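Local coordinates for protein Rho guanyl nucleotide exchange factor (Rom2), putative (Aspergillus fumigatus Af293, PDB 5O51) that probably acts as a guanine-nucleotide exchange factor for Rho-type GTPases, represented here by its CNH domain, a beta-propeller, at residues H184-S188 with T189-G193. Sequence-based numbering, arbitrary orientation.
Sequences HFLRS and TLCVG
Phe185 and Leu190 run alongside each other from a non-hydrogen-bonded antiparallel pair, both projecting from the same face of a tight beta hairpin. The leucine reaches the ring with one branch alone: CD2 lies 3.4 Å from Phe185 CE1, with Phe185 CD1 almost as near, so the methyl meets the ring obliquely. In both residues CG is anti to the carbonyl carbon (chi1 -72° in Phe185, -57° in Leu190), which keeps the two side chains alongside each other. The other face carries His184, Leu186, Thr189 and Cys191. Here Leu186 extends its CD1 methyl to Cys191 CB, at 3.6 Å, while its CB lies near Thr189 CG2, whose modelled place is doubtful. The His184 imidazole turns its edge toward the Cys191 carbonyl, with CD2 3.8 Å from Cys191 O.

The backbone holds this register. His184 and Cys191 form a hydrogen-bonded pair, His184 N to Cys191 O and Cys191 N to His184 O, each 2.9 Å, the bond from Cys191 N being the straighter at 167°. Nearer the turn, Leu186 N donates to Thr189 O at 2.8 Å. Arg187 and Ser188, both with positive phi, form the two-residue turn of the hairpin.

Thr189 OG1 lies anti to its own backbone N and is hydrogen-bonded to Val201 O of the next strand, 197-202. The hairpin supplies the first two strands, 180-186 and 189-194, of a four-stranded propeller blade. Phe185 and Leu190 pack on Cys128 of strand 125-132 in the preceding blade, whereas His184 and Cys191 meet Ile233 of strand 230-236 in the following one.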
loop_
_atom_site.group_PDB
_atom_site.type_symbol
_atom_site.label_atom_id
_atom_site.label_comp_id
_atom_site.label_asym_id
_atom_site.label_seq_id
_atom_site.Cartn_x
_atom_site.Cartn_y
_atom_site.Cartn_z
ATOM N N HIS A 184 6.416 -7.208 -2.013
ATOM C CA HIS A 184 6.938 -6.389 -3.118
ATOM C C HIS A 184 7.369 -7.279 -4.279
ATOM O O HIS A 184 7.911 -8.372 -4.076
ATOM C CB HIS A 184 8.134 -5.522 -2.628
ATOM C CG HIS A 184 7.786 -4.677 -1.439
ATOM N ND1 HIS A 184 7.257 -3.413 -1.562
ATOM C CD2 HIS A 184 7.763 -4.970 -0.119
ATOM C CE1 HIS A 184 6.960 -2.951 -0.367
ATOM N NE2 HIS A 184 7.250 -3.879 0.527
ATOM N N PHE A 185 7.062 -6.838 -5.487
ATOM C CA PHE A 185 7.523 -7.512 -6.705
ATOM C C PHE A 185 8.878 -6.964 -7.059
ATOM O O PHE A 185 8.987 -5.754 -7.259
ATOM C CB PHE A 185 6.556 -7.228 -7.829
ATOM C CG PHE A 185 5.251 -7.946 -7.668
ATOM C CD1 PHE A 185 5.144 -9.308 -7.998
ATOM C CD2 PHE A 185 4.142 -7.284 -7.152
ATOM C CE1 PHE A 185 3.929 -9.968 -7.862
ATOM C CE2 PHE A 185 2.937 -7.935 -7.001
ATOM C CZ PHE A 185 2.822 -9.273 -7.358
ATOM N N LEU A 186 9.891 -7.840 -7.067
ATOM C CA LEU A 186 11.239 -7.509 -7.556
ATOM C C LEU A 186 11.603 -8.419 -8.716
ATOM O O LEU A 186 12.139 -9.508 -8.480
ATOM C CB LEU A 186 12.271 -7.756 -6.484
ATOM C CG LEU A 186 12.354 -6.815 -5.313
ATOM C CD1 LEU A 186 13.350 -7.431 -4.320
ATOM C CD2 LEU A 186 12.746 -5.409 -5.801
ATOM N N ARG A 187 11.285 -7.978 -9.939
ATOM C CA ARG A 187 11.604 -8.692 -11.199
ATOM C C ARG A 187 12.018 -10.165 -11.066
ATOM O O ARG A 187 13.202 -10.468 -10.881
ATOM C CB ARG A 187 12.702 -7.943 -11.950
ATOM C CG ARG A 187 13.935 -7.611 -11.118
ATOM C CD ARG A 187 15.007 -6.955 -11.972
ATOM N NE ARG A 187 16.005 -7.905 -12.441
ATOM C CZ ARG A 187 17.248 -7.597 -12.830
ATOM N NH1 ARG A 187 17.697 -6.335 -12.850
ATOM N NH2 ARG A 187 18.059 -8.573 -13.213
ATOM N N SER A 188 11.023 -11.051 -11.138
ATOM C CA SER A 188 11.176 -12.523 -11.104
ATOM C C SER A 188 11.076 -13.080 -9.717
ATOM O O SER A 188 11.027 -14.306 -9.544
ATOM C CB SER A 188 12.473 -13.053 -11.754
ATOM O OG SER A 188 12.641 -12.560 -13.068
ATOM N N THR A 189 11.028 -12.207 -8.721
ATOM C CA THR A 189 10.918 -12.667 -7.368
ATOM C C THR A 189 9.949 -11.833 -6.557
ATOM O O THR A 189 9.740 -10.651 -6.868
ATOM C CB THR A 189 12.296 -12.652 -6.712
ATOM O OG1 THR A 189 12.249 -13.486 -5.570
ATOM C CG2 THR A 189 12.700 -11.274 -6.268
ATOM N N LEU A 190 9.408 -12.456 -5.510
ATOM C CA LEU A 190 8.682 -11.757 -4.444
ATOM C C LEU A 190 9.563 -11.522 -3.208
ATOM O O LEU A 190 10.167 -12.472 -2.700
ATOM C CB LEU A 190 7.491 -12.556 -3.975
ATOM C CG LEU A 190 6.426 -12.961 -4.977
ATOM C CD1 LEU A 190 5.416 -13.793 -4.200
ATOM C CD2 LEU A 190 5.757 -11.800 -5.670
ATOM N N CYS A 191 9.600 -10.266 -2.735
ATOM C CA CYS A 191 10.278 -9.891 -1.491
ATOM C C CYS A 191 9.214 -9.643 -0.404
ATOM O O CYS A 191 8.360 -8.722 -0.522
ATOM C CB CYS A 191 11.135 -8.649 -1.701
ATOM S SG CYS A 191 12.263 -8.302 -0.344
ATOM N N VAL A 192 9.265 -10.475 0.628
ATOM C CA VAL A 192 8.289 -10.462 1.693
ATOM C C VAL A 192 8.909 -9.797 2.904
ATOM O O VAL A 192 10.018 -10.157 3.318
ATOM C CB VAL A 192 7.820 -11.888 2.089
ATOM C CG1 VAL A 192 6.953 -11.854 3.368
ATOM C CG2 VAL A 192 7.051 -12.538 0.942
ATOM N N GLY A 193 8.143 -8.859 3.483
ATOM C CA GLY A 193 8.519 -8.147 4.706
ATOM C C GLY A 193 7.908 -8.935 5.846
ATOM O O GLY A 193 6.702 -8.983 5.968
#